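Long-range contacts in succinylglutamate desuccinylase (Chromobacterium violaceum, PDB 1YW4), which probably hydrolyses N-succinylglutamate to succinate and glutamate, the last step of arginine breakdown by the AST pathway, using one zinc ion per subunit: residues T60-V65 and P220-L226; V66-L70 and L84-F88; L78-L84 and R237-P243; L144-L148 and F198-T202. All coordinates share one frame; numbering follows the deposited sequence.

Interaction 1: T60-V65 and P220-L226; sequences TAPIEV and PFGQNDL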
loop_
_atom_site.group_PDB
_atom_site.type_symbol
_atom_site.label_atom_id
_atom_site.label_comp_id
_atom_site.label_asym_id
_atom_site.label_seq_id
_atom_site.Cartn_x
_atom_site.Cartn_y
_atom_site.Cartn_z
ATOM N N THR A 60 18.319 3.186 28.455
ATOM C CA THR A 60 19.698 2.809 28.736
ATOM C C THR A 60 20.257 1.510 28.165
ATOM O O THR A 60 21.465 1.384 28.024
ATOM C CB THR A 60 19.938 2.810 30.254
ATOM O OG1 THR A 60 19.301 1.670 30.852
ATOM C CG2 THR A 60 19.363 4.073 30.864
ATOM N N ALA A 61 19.403 0.549 27.836
ATOM C CA ALA A 61 19.892 -0.711 27.293
ATOM C C ALA A 61 20.885 -0.481 26.143
ATOM O O ALA A 61 22.025 -0.951 26.200
ATOM C CB ALA A 61 18.719 -1.590 26.821
ATOM N N PRO A 62 20.476 0.245 25.085
ATOM C CA PRO A 62 21.421 0.469 23.980
ATOM C C PRO A 62 22.707 1.167 24.426
ATOM O O PRO A 62 23.785 0.924 23.874
ATOM C CB PRO A 62 20.613 1.316 22.992
ATOM C CG PRO A 62 19.190 0.885 23.253
ATOM C CD PRO A 62 19.163 0.837 24.777
ATOM N N ILE A 63 22.587 2.045 25.422
ATOM C CA ILE A 63 23.738 2.780 25.955
ATOM C C ILE A 63 24.790 1.814 26.525
ATOM O O ILE A 63 25.982 1.929 26.217
ATOM C CB ILE A 63 23.294 3.769 27.067
ATOM C CG1 ILE A 63 22.255 4.755 26.520
ATOM C CG2 ILE A 63 24.494 4.526 27.600
ATOM C CD1 ILE A 63 21.689 5.701 27.593
ATOM N N GLU A 64 24.348 0.857 27.341
ATOM C CA GLU A 64 25.259 -0.124 27.936
ATOM C C GLU A 64 25.886 -1.011 26.861
ATOM O O GLU A 64 27.062 -1.347 26.953
ATOM C CB GLU A 64 24.526 -1.008 28.959
ATOM C CG GLU A 64 23.793 -0.233 30.053
ATOM C CD GLU A 64 23.135 -1.129 31.103
ATOM O OE1 GLU A 64 22.458 -2.107 30.722
ATOM O OE2 GLU A 64 23.281 -0.846 32.314
ATOM N N VAL A 65 25.106 -1.383 25.845
ATOM C CA VAL A 65 25.615 -2.230 24.765
ATOM C C VAL A 65 26.694 -1.502 23.963
ATOM O O VAL A 65 27.719 -2.086 23.602
ATOM C CB VAL A 65 24.492 -2.668 23.803
ATOM C CG1 VAL A 65 25.091 -3.379 22.578
ATOM C CG2 VAL A 65 23.533 -3.606 24.525
ATOM N N PRO A 220 16.242 1.417 33.617
ATOM C CA PRO A 220 17.368 2.229 34.091
ATOM C C PRO A 220 18.654 1.402 34.065
ATOM O O PRO A 220 18.605 0.180 33.905
ATOM C CB PRO A 220 16.939 2.605 35.504
ATOM C CG PRO A 220 16.217 1.368 35.942
ATOM C CD PRO A 220 15.370 1.016 34.736
ATOM N N PHE A 221 19.798 2.070 34.201
ATOM C CA PHE A 221 21.090 1.380 34.204
ATOM C C PHE A 221 21.111 0.282 35.273
ATOM O O PHE A 221 20.630 0.486 36.388
ATOM C CB PHE A 221 22.232 2.368 34.489
ATOM C CG PHE A 221 22.499 3.344 33.373
ATOM C CD1 PHE A 221 23.027 2.913 32.160
ATOM C CD2 PHE A 221 22.235 4.699 33.544
ATOM C CE1 PHE A 221 23.291 3.826 31.126
ATOM C CE2 PHE A 221 22.492 5.619 32.522
ATOM C CZ PHE A 221 23.022 5.183 31.311
ATOM N N GLY A 222 21.666 -0.878 34.925
ATOM C CA GLY A 222 21.760 -1.977 35.872
ATOM C C GLY A 222 20.562 -2.905 35.903
ATOM O O GLY A 222 20.581 -3.933 36.583
ATOM N N GLN A 223 19.521 -2.548 35.165
ATOM C CA GLN A 223 18.319 -3.358 35.126
ATOM C C GLN A 223 18.000 -3.852 33.724
ATOM O O GLN A 223 16.878 -4.268 33.452
ATOM C CB GLN A 223 17.139 -2.569 35.692
ATOM C CG GLN A 223 17.151 -2.460 37.218
ATOM C CD GLN A 223 15.951 -1.710 37.733
ATOM O OE1 GLN A 223 14.840 -1.913 37.252
ATOM N NE2 GLN A 223 16.161 -0.837 38.714
ATOM N N ASN A 224 18.990 -3.811 32.836
ATOM C CA ASN A 224 18.804 -4.276 31.468
ATOM C C ASN A 224 19.341 -5.691 31.299
ATOM O O ASN A 224 20.483 -5.981 31.654
ATOM C CB ASN A 224 19.530 -3.355 30.470
ATOM C CG ASN A 224 18.973 -1.947 30.456
ATOM O OD1 ASN A 224 17.809 -1.734 30.131
ATOM N ND2 ASN A 224 19.809 -0.976 30.806
ATOM N N ASP A 225 18.511 -6.572 30.754
ATOM C CA ASP A 225 18.919 -7.948 30.509
ATOM C C ASP A 225 19.676 -7.916 29.176
ATOM O O ASP A 225 19.093 -8.138 28.116
ATOM C CB ASP A 225 17.674 -8.841 30.404
ATOM C CG ASP A 225 17.997 -10.319 30.536
ATOM O OD1 ASP A 225 18.751 -10.848 29.694
ATOM O OD2 ASP A 225 17.496 -10.957 31.487
ATOM N N LEU A 226 20.973 -7.621 29.231
ATOM C CA LEU A 226 21.783 -7.533 28.018
ATOM C C LEU A 226 21.702 -8.772 27.134
ATOM O O LEU A 226 22.191 -8.767 26.002
ATOM C CB LEU A 226 23.246 -7.235 28.368
ATOM C CG LEU A 226 23.488 -5.873 29.039
ATOM C CD1 LEU A 226 24.987 -5.628 29.217
ATOM C CD2 LEU A 226 22.871 -4.772 28.185
HETATM O O HOH W 1 16.458 0.089 28.323
HETATM O O HOH W 2 21.906 -3.366 32.734
#

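Interaction 2: V66-L70 and L84-F88; sequences VDGML and LLVMF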
loop_
_atom_site.group_PDB
_atom_site.type_symbol
_atom_site.label_atom_id
_atom_site.label_comp_id
_atom_site.label_asym_id
_atom_site.label_seq_id
_atom_site.Cartn_x
_atom_site.Cartn_y
_atom_site.Cartn_z
ATOM N N VAL A 66 26.464 -0.223 23.686
ATOM C CA VAL A 66 27.449 0.555 22.950
ATOM C C VAL A 66 28.699 0.717 23.807
ATOM O O VAL A 66 29.809 0.439 23.356
ATOM C CB VAL A 66 26.911 1.954 22.583
ATOM C CG1 VAL A 66 28.040 2.829 22.038
ATOM C CG2 VAL A 66 25.809 1.821 21.539
ATOM N N ASP A 67 28.517 1.153 25.046
ATOM C CA ASP A 67 29.646 1.356 25.942
ATOM C C ASP A 67 30.490 0.083 26.107
ATOM O O ASP A 67 31.717 0.157 26.181
ATOM C CB ASP A 67 29.156 1.854 27.304
ATOM C CG ASP A 67 30.279 2.386 28.166
ATOM O OD1 ASP A 67 31.042 3.258 27.685
ATOM O OD2 ASP A 67 30.399 1.940 29.325
ATOM N N GLY A 68 29.832 -1.071 26.166
ATOM C CA GLY A 68 30.552 -2.326 26.297
ATOM C C GLY A 68 31.454 -2.572 25.094
ATOM O O GLY A 68 32.596 -3.014 25.241
HETATM N N MSE A 69 30.937 -2.280 23.905
HETATM C CA MSE A 69 31.689 -2.449 22.672
HETATM C C MSE A 69 32.908 -1.534 22.670
HETATM O O MSE A 69 33.988 -1.958 22.298
HETATM C CB MSE A 69 30.829 -2.119 21.448
HETATM C CG MSE A 69 29.680 -3.072 21.176
HETATM SE SE MSE A 69 28.909 -2.758 19.417
HETATM C CE MSE A 69 28.165 -1.007 19.728
ATOM N N LEU A 70 32.733 -0.280 23.080
ATOM C CA LEU A 70 33.853 0.659 23.107
ATOM C C LEU A 70 34.952 0.198 24.060
ATOM O O LEU A 70 36.141 0.308 23.756
ATOM C CB LEU A 70 33.369 2.054 23.507
ATOM C CG LEU A 70 32.391 2.676 22.504
ATOM C CD1 LEU A 70 31.839 4.002 23.037
ATOM C CD2 LEU A 70 33.110 2.873 21.171
ATOM N N LEU A 84 34.149 4.859 12.913
ATOM C CA LEU A 84 33.072 4.818 13.890
ATOM C C LEU A 84 32.893 6.091 14.709
ATOM O O LEU A 84 33.838 6.599 15.313
ATOM C CB LEU A 84 33.306 3.645 14.849
ATOM C CG LEU A 84 32.445 3.529 16.115
ATOM C CD1 LEU A 84 30.994 3.342 15.716
ATOM C CD2 LEU A 84 32.908 2.361 16.981
ATOM N N LEU A 85 31.670 6.599 14.734
ATOM C CA LEU A 85 31.358 7.762 15.552
ATOM C C LEU A 85 30.255 7.348 16.530
ATOM O O LEU A 85 29.179 6.940 16.115
ATOM C CB LEU A 85 30.866 8.918 14.692
ATOM C CG LEU A 85 30.387 10.155 15.466
ATOM C CD1 LEU A 85 31.462 10.651 16.433
ATOM C CD2 LEU A 85 30.039 11.251 14.466
ATOM N N VAL A 86 30.542 7.430 17.826
ATOM C CA VAL A 86 29.563 7.096 18.850
ATOM C C VAL A 86 29.065 8.387 19.490
ATOM O O VAL A 86 29.860 9.272 19.837
ATOM C CB VAL A 86 30.158 6.209 19.965
ATOM C CG1 VAL A 86 29.134 6.014 21.076
ATOM C CG2 VAL A 86 30.561 4.843 19.395
HETATM N N MSE A 87 27.749 8.486 19.628
HETATM C CA MSE A 87 27.135 9.647 20.242
HETATM C C MSE A 87 26.210 9.298 21.401
HETATM O O MSE A 87 25.232 8.575 21.228
HETATM C CB MSE A 87 26.309 10.425 19.228
HETATM C CG MSE A 87 27.079 11.101 18.143
HETATM SE SE MSE A 87 25.885 12.062 16.989
HETATM C CE MSE A 87 26.969 13.549 16.508
ATOM N N PHE A 88 26.549 9.780 22.592
ATOM C CA PHE A 88 25.696 9.614 23.762
ATOM C C PHE A 88 24.962 10.951 23.608
ATOM O O PHE A 88 25.432 11.991 24.066
ATOM C CB PHE A 88 26.541 9.566 25.038
ATOM C CG PHE A 88 27.406 8.334 25.142
ATOM C CD1 PHE A 88 28.792 8.435 25.126
ATOM C CD2 PHE A 88 26.825 7.068 25.190
ATOM C CE1 PHE A 88 29.589 7.290 25.150
ATOM C CE2 PHE A 88 27.614 5.910 25.213
ATOM C CZ PHE A 88 28.994 6.022 25.193
#

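Interaction 3: L78-L84 and R237-P243; sequences LALNCRL and RGLLSNP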
loop_
_atom_site.group_PDB
_atom_site.type_symbol
_atom_site.label_atom_id
_atom_site.label_comp_id
_atom_site.label_asym_id
_atom_site.label_seq_id
_atom_site.Cartn_x
_atom_site.Cartn_y
_atom_site.Cartn_z
ATOM N N LEU A 78 37.934 -6.456 20.850
ATOM C CA LEU A 78 37.165 -6.323 19.616
ATOM C C LEU A 78 37.954 -5.503 18.601
ATOM O O LEU A 78 38.554 -4.483 18.942
ATOM C CB LEU A 78 35.818 -5.644 19.902
ATOM C CG LEU A 78 34.822 -5.471 18.747
ATOM C CD1 LEU A 78 34.315 -6.834 18.287
ATOM C CD2 LEU A 78 33.659 -4.610 19.205
ATOM N N ALA A 79 37.954 -5.957 17.354
ATOM C CA ALA A 79 38.674 -5.264 16.294
ATOM C C ALA A 79 37.775 -4.231 15.624
ATOM O O ALA A 79 36.566 -4.433 15.500
ATOM C CB ALA A 79 39.174 -6.267 15.262
ATOM N N LEU A 80 38.373 -3.126 15.193
ATOM C CA LEU A 80 37.623 -2.064 14.531
ATOM C C LEU A 80 38.184 -1.786 13.146
ATOM O O LEU A 80 39.336 -1.370 13.006
ATOM C CB LEU A 80 37.667 -0.780 15.370
ATOM C CG LEU A 80 36.938 0.447 14.806
ATOM C CD1 LEU A 80 35.445 0.181 14.738
ATOM C CD2 LEU A 80 37.223 1.660 15.688
ATOM N N ASN A 81 37.368 -2.018 12.122
ATOM C CA ASN A 81 37.791 -1.787 10.748
ATOM C C ASN A 81 36.863 -0.854 9.990
ATOM O O ASN A 81 36.744 -0.936 8.771
ATOM C CB ASN A 81 37.917 -3.119 10.011
ATOM C CG ASN A 81 39.057 -3.954 10.536
ATOM O OD1 ASN A 81 40.225 -3.614 10.348
ATOM N ND2 ASN A 81 38.727 -5.044 11.219
ATOM N N CYS A 82 36.205 0.038 10.719
ATOM C CA CYS A 82 35.310 1.009 10.104
ATOM C C CYS A 82 35.536 2.359 10.763
ATOM O O CYS A 82 36.134 2.447 11.834
ATOM C CB CYS A 82 33.839 0.650 10.332
ATOM S SG CYS A 82 33.313 -1.024 9.981
ATOM N N ARG A 83 35.059 3.412 10.111
ATOM C CA ARG A 83 35.132 4.745 10.688
ATOM C C ARG A 83 33.918 4.726 11.611
ATOM O O ARG A 83 32.794 4.590 11.142
ATOM C CB ARG A 83 34.939 5.816 9.623
ATOM C CG ARG A 83 36.089 5.944 8.641
ATOM C CD ARG A 83 35.832 7.071 7.664
ATOM N NE ARG A 83 35.922 8.395 8.282
ATOM C CZ ARG A 83 34.951 9.304 8.245
ATOM N NH1 ARG A 83 35.127 10.480 8.813
ATOM N NH2 ARG A 83 33.796 9.033 7.653
ATOM N N LEU A 84 34.149 4.859 12.913
ATOM C CA LEU A 84 33.072 4.818 13.890
ATOM C C LEU A 84 32.893 6.091 14.709
ATOM O O LEU A 84 33.838 6.599 15.313
ATOM C CB LEU A 84 33.306 3.645 14.849
ATOM C CG LEU A 84 32.445 3.529 16.115
ATOM C CD1 LEU A 84 30.994 3.342 15.716
ATOM C CD2 LEU A 84 32.908 2.361 16.981
ATOM N N ARG A 237 28.805 -5.704 16.725
ATOM C CA ARG A 237 30.211 -6.068 16.887
ATOM C C ARG A 237 30.746 -6.661 15.578
ATOM O O ARG A 237 31.904 -6.450 15.216
ATOM C CB ARG A 237 30.376 -7.077 18.027
ATOM C CG ARG A 237 30.175 -6.491 19.415
ATOM C CD ARG A 237 30.090 -7.590 20.464
ATOM N NE ARG A 237 29.957 -7.053 21.816
ATOM C CZ ARG A 237 30.983 -6.725 22.595
ATOM N NH1 ARG A 237 32.228 -6.881 22.167
ATOM N NH2 ARG A 237 30.767 -6.228 23.801
ATOM N N GLY A 238 29.891 -7.390 14.864
ATOM C CA GLY A 238 30.305 -7.989 13.604
ATOM C C GLY A 238 30.493 -6.948 12.518
ATOM O O GLY A 238 31.337 -7.090 11.630
ATOM N N LEU A 239 29.696 -5.889 12.585
ATOM C CA LEU A 239 29.797 -4.818 11.609
ATOM C C LEU A 239 31.109 -4.059 11.793
ATOM O O LEU A 239 31.837 -3.819 10.835
ATOM C CB LEU A 239 28.610 -3.856 11.753
ATOM C CG LEU A 239 28.714 -2.591 10.906
ATOM C CD1 LEU A 239 28.844 -2.979 9.442
ATOM C CD2 LEU A 239 27.492 -1.708 11.126
ATOM N N LEU A 240 31.424 -3.698 13.031
ATOM C CA LEU A 240 32.655 -2.958 13.301
ATOM C C LEU A 240 33.906 -3.769 12.981
ATOM O O LEU A 240 34.874 -3.233 12.445
ATOM C CB LEU A 240 32.695 -2.523 14.760
ATOM C CG LEU A 240 31.500 -1.664 15.199
ATOM C CD1 LEU A 240 31.613 -1.380 16.678
ATOM C CD2 LEU A 240 31.453 -0.384 14.382
ATOM N N SER A 241 33.890 -5.054 13.317
ATOM C CA SER A 241 35.042 -5.917 13.060
ATOM C C SER A 241 35.190 -6.284 11.593
ATOM O O SER A 241 36.208 -5.987 10.966
ATOM C CB SER A 241 34.948 -7.195 13.891
ATOM O OG SER A 241 35.239 -6.924 15.245
ATOM N N ASN A 242 34.174 -6.944 11.055
ATOM C CA ASN A 242 34.180 -7.363 9.663
ATOM C C ASN A 242 32.917 -6.873 8.968
ATOM O O ASN A 242 31.936 -7.607 8.835
ATOM C CB ASN A 242 34.276 -8.886 9.571
ATOM C CG ASN A 242 34.301 -9.378 8.139
ATOM O OD1 ASN A 242 35.042 -8.855 7.303
ATOM N ND2 ASN A 242 33.498 -10.392 7.847
ATOM N N PRO A 243 32.936 -5.617 8.508
ATOM C CA PRO A 243 31.816 -4.975 7.818
ATOM C C PRO A 243 31.565 -5.482 6.399
ATOM O O PRO A 243 30.550 -5.145 5.789
ATOM C CB PRO A 243 32.208 -3.503 7.846
ATOM C CG PRO A 243 33.692 -3.571 7.693
ATOM C CD PRO A 243 34.069 -4.683 8.646
#

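Interaction 4: L144-L148 and F198-T202; sequences LHYDL and FSYFT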
loop_
_atom_site.group_PDB
_atom_site.type_symbol
_atom_site.label_atom_id
_atom_site.label_comp_id
_atom_site.label_asym_id
_atom_site.label_seq_id
_atom_site.Cartn_x
_atom_site.Cartn_y
_atom_site.Cartn_z
ATOM N N LEU A 144 26.445 4.400 7.293
ATOM C CA LEU A 144 25.422 3.741 8.097
ATOM C C LEU A 144 25.169 4.398 9.450
ATOM O O LEU A 144 26.100 4.673 10.202
ATOM C CB LEU A 144 25.823 2.280 8.317
ATOM C CG LEU A 144 26.133 1.449 7.069
ATOM C CD1 LEU A 144 26.723 0.103 7.486
ATOM C CD2 LEU A 144 24.872 1.252 6.257
ATOM N N HIS A 145 23.896 4.621 9.751
ATOM C CA HIS A 145 23.485 5.242 11.000
ATOM C C HIS A 145 22.363 4.473 11.689
ATOM O O HIS A 145 21.287 4.298 11.125
ATOM C CB HIS A 145 23.020 6.673 10.739
ATOM C CG HIS A 145 22.483 7.360 11.956
ATOM N ND1 HIS A 145 22.844 6.997 13.236
ATOM C CD2 HIS A 145 21.640 8.410 12.087
ATOM C CE1 HIS A 145 22.248 7.798 14.102
ATOM N NE2 HIS A 145 21.513 8.664 13.430
ATOM N N TYR A 146 22.623 4.008 12.903
ATOM C CA TYR A 146 21.614 3.291 13.660
ATOM C C TYR A 146 21.404 4.086 14.932
ATOM O O TYR A 146 22.314 4.248 15.753
ATOM C CB TYR A 146 22.077 1.873 13.992
ATOM C CG TYR A 146 22.455 1.081 12.761
ATOM C CD1 TYR A 146 21.487 0.681 11.836
ATOM C CD2 TYR A 146 23.789 0.785 12.493
ATOM C CE1 TYR A 146 21.844 0.007 10.665
ATOM C CE2 TYR A 146 24.161 0.114 11.333
ATOM C CZ TYR A 146 23.187 -0.270 10.423
ATOM O OH TYR A 146 23.559 -0.920 9.268
ATOM N N ASP A 147 20.205 4.642 15.044
ATOM C CA ASP A 147 19.836 5.414 16.211
ATOM C C ASP A 147 19.099 4.385 17.072
ATOM O O ASP A 147 18.008 3.932 16.728
ATOM C CB ASP A 147 18.938 6.582 15.804
ATOM C CG ASP A 147 18.599 7.474 16.970
ATOM O OD1 ASP A 147 19.438 7.551 17.902
ATOM O OD2 ASP A 147 17.510 8.090 16.951
ATOM N N LEU A 148 19.735 4.011 18.177
ATOM C CA LEU A 148 19.239 2.990 19.099
ATOM C C LEU A 148 18.302 3.484 20.202
ATOM O O LEU A 148 18.658 4.364 20.972
ATOM C CB LEU A 148 20.441 2.281 19.728
ATOM C CG LEU A 148 21.591 1.988 18.756
ATOM C CD1 LEU A 148 22.707 1.193 19.453
ATOM C CD2 LEU A 148 21.042 1.196 17.575
ATOM N N PHE A 198 16.476 12.030 14.271
ATOM C CA PHE A 198 17.878 11.993 13.923
ATOM C C PHE A 198 18.102 11.118 12.688
ATOM O O PHE A 198 18.876 11.480 11.803
ATOM C CB PHE A 198 18.690 11.474 15.117
ATOM C CG PHE A 198 20.161 11.796 15.044
ATOM C CD1 PHE A 198 20.634 12.779 14.173
ATOM C CD2 PHE A 198 21.075 11.118 15.851
ATOM C CE1 PHE A 198 21.998 13.085 14.104
ATOM C CE2 PHE A 198 22.438 11.417 15.790
ATOM C CZ PHE A 198 22.901 12.403 14.909
ATOM N N SER A 199 17.414 9.978 12.613
ATOM C CA SER A 199 17.589 9.088 11.466
ATOM C C SER A 199 17.094 9.720 10.156
ATOM O O SER A 199 17.601 9.406 9.077
ATOM C CB SER A 199 16.896 7.736 11.698
ATOM O OG SER A 199 15.492 7.865 11.745
ATOM N N TYR A 200 16.100 10.597 10.237
ATOM C CA TYR A 200 15.621 11.255 9.030
ATOM C C TYR A 200 16.704 12.247 8.589
ATOM O O TYR A 200 17.075 12.291 7.415
ATOM C CB TYR A 200 14.320 12.017 9.292
ATOM C CG TYR A 200 13.863 12.786 8.077
ATOM C CD1 TYR A 200 13.435 12.117 6.936
ATOM C CD2 TYR A 200 13.924 14.178 8.042
ATOM C CE1 TYR A 200 13.085 12.809 5.789
ATOM C CE2 TYR A 200 13.577 14.884 6.903
ATOM C CZ TYR A 200 13.159 14.191 5.780
ATOM O OH TYR A 200 12.817 14.869 4.639
ATOM N N PHE A 201 17.209 13.031 9.542
ATOM C CA PHE A 201 18.247 14.021 9.249
ATOM C C PHE A 201 19.444 13.414 8.529
ATOM O O PHE A 201 19.869 13.923 7.489
ATOM C CB PHE A 201 18.743 14.706 10.532
ATOM C CG PHE A 201 19.940 15.598 10.309
ATOM C CD1 PHE A 201 19.800 16.831 9.667
ATOM C CD2 PHE A 201 21.220 15.165 10.656
ATOM C CE1 PHE A 201 20.917 17.617 9.366
ATOM C CE2 PHE A 201 22.345 15.943 10.359
ATOM C CZ PHE A 201 22.193 17.170 9.712
ATOM N N THR A 202 19.994 12.327 9.065
ATOM C CA THR A 202 21.163 11.717 8.428
ATOM C C THR A 202 20.819 11.095 7.078
ATOM O O THR A 202 21.582 11.210 6.113
ATOM C CB THR A 202 21.841 10.664 9.348
ATOM O OG1 THR A 202 20.888 9.676 9.749
ATOM C CG2 THR A 202 22.421 11.342 10.588
HETATM O O HOH W 3 15.989 8.666 14.938
#

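Interaction 1: T60-V65 and P220-L226
The beginning of helix 61-75, just after the zinc ligand Glu59, meets the loop after strand 209-215 where Thr60 and Glu64 grip Phe221, Gly222 and Asn224. The amide of Asn224 stands between two acceptors, Thr60 and Glu64. Its ND2 donates to Thr60 OG1 over 2.7 Å along a nearly straight path (168°), with the oxygen almost exactly in the amide plane. The same ND2 gives its second hydrogen to Glu64 OE1 at 2.9 Å; here the donor stands above the carboxylate plane, and amide and carboxylate planes are turned 82° apart. Two bonds thus fix the rotation of the amide. Thr60 OG1 is also bonded to the carbonyl of Arg219, just before the loop segment, so the hydroxyl bridges the Asn224 amide and the Arg219 carbonyl.

Pro220 to Gln223 form a type II beta turn, and the other oxygen of the carboxylate is spent on it: Gly222 N reaches Glu64 OE2 at 3.1 Å, on the syn side. Beside the turn, the Phe221 ring lies under Thr60. Methyl CG2 sits 3.7 Å from the ring centroid, almost directly over the ring centre, a CH-pi contact; it gets there because chi1 of 74° puts OG1 between the backbone N and the carbonyl carbon, and CG2 beside the N. At the ring edge, Ile63 CG2 comes to 3.8 Å from Phe221 CE1. A water accepts from Ala61 N and lies 2.9 Å from Asn224 OD1, to which it may donate, while Leu226 CD2 packs 3.9 Å from Val65 CG2.

Interaction 2: V66-L70 and L84-F88
Val86 pushes its two methyls up from strand 83-88 into the hollow between Val66 and Leu70, one helical turn apart on helix 61-75. The tightest point is methyl against methyl: Val66 CG1 and Val86 CG1 meet tip to tip at 3.5 Å. Both valines hold CG1 opposite the backbone nitrogen (chi1 170° in Val66, 174° in Val86), which aims these methyls across the gap. Leu70 also comes tip to tip, placing CD2 3.7 Å from Val86 CG2 and CD1 3.9 Å from Val86 CG1, so its forked end straddles the valine. To one side of that fork, Leu70 CD2 touches Leu84 CD2 at 4.2 Å; to the other, Leu70 CD1 lies 4.1 Å from Phe88 CZ. One face of the Phe88 ring also rests on Val86 CG1, joining alternate strand residues into a continuous surface.

Helix and strand belong to the beta-alpha-beta unit 48-53, 61-75, 83-88. Their local axes stay 10.5 Å apart at an angle of 138°, and Val66 also touches Cys53 of the first strand. The carboxylate of Asp67 turns to Leu8 N and Ser6 OG instead. With aliphatic and aromatic carbon carrying the contact, the helix is held on the strand by shape and burial, without directional bonds.

Interaction 3: L78-L84 and R237-P243
Asn81 clasps the C-terminal end of helix 230-241 with two bonds from one residue. Its backbone N donates to Leu240 O at 2.8 Å, the N-H...O angle being 169°, and it approaches almost end-on to the carbonyl. Its side-chain ND2 donates to Ser241 O at 2.7 Å, lying in the carbonyl plane on a lone pair. A third bond runs the other way, from Ser241 OG to Ala79 O over 2.8 Å, with the donor tilted 23° from that carbonyl's plane.

Around these bonds lie apolar contacts. Leu240 packs against Leu80 and Leu84: Leu80 CD1 lies 3.9 Å from Leu240 CB, and Leu84 CD2 meets Leu240 CD1 at 4.0 Å. The arrangement ties the loop leading into strand 83-88, a strand of the catalytic domain, to the last turn of the helix and the residues beyond it. There Cys82 SG nestles against Pro243 CG at 3.4 Å; chi1 of -49° sets the sulfur beside its own backbone N.

At the other end, Leu78 CD2 packs 4.0 Å from Arg237 CG. The guanidinium beyond is held by salt bridges to Asp72 and Asp233, and Leu78 is itself tied to Asp72 by a backbone hydrogen bond.

Interaction 4: L144-L148 and F198-T202
The imidazole of His145 points its edge at the face of Phe198, a T-shaped pair with planes 72° apart and centroids separated by 4.8 Å. His145 NE2 leads, standing 3.5 Å above the phenyl plane and displaced toward the rim on the CD2 side. At the edge of Phe198, near its plane, lies Asp147 OD1. Thr202 lies at the imidazole edge, modelled too close for its exact position to be relied on. On the far side of the imidazole, ND1 is bonded to the carbonyl of Leu50 in the neighbouring strand, which limits rotation of the ring, and Phe198 stacks further with Phe109.

His145 and Asp147, two residues apart on strand 143-151, turn toward the helix together; each carries CG opposite its backbone nitrogen (chi1 176° and -176°). Strand and helix run nearly antiparallel, with short-segment axes 8.8 Å apart. A water bridges them: it donates to Asp147 OD2 at 2.6 Å and accepts from Ser199 N, in the first turn of helix 198-205, at 3.0 Å.

Both carboxylate oxygens have protein partners as well. Asp147 OD1 is bonded to Ser52 OG, and OD2 to NE2 of His149, a zinc ligand. The side chain of Asp147 thus lies in the second shell, about 7 Å from the zinc ion, where it probably helps to orient the His149 imidazole. Such a carboxylate-histidine-zinc arrangement is a familiar feature of zinc enzymes, here built into the central strands of the catalytic domain of the AspA/AstE family.

How the interactions relate
Helix 61-75 serves both interaction 1 and interaction 2, and the two touch where Ile63 CG2 lies 4.2 Å from Phe88 CE2. Interactions 2 and 3 share Leu84, with Met69 CG packed 3.9 Å from Arg237 CG. Interaction 4 meets all three others: Pro62 CB is 3.4 Å from Leu148 CB, Met87 SE 3.7 Å from Phe198 CZ, and Leu239 CD2 3.8 Å from Tyr146 CE2. Distance from the metal sets them apart. The side chain of Asp147 in interaction 4 is about 7 Å from the zinc ion. Those of Ile63 in interaction 1 and Val66 in interaction 2 are about 10 Å and 13 Å from the zinc ion; interaction 3 lies away from it.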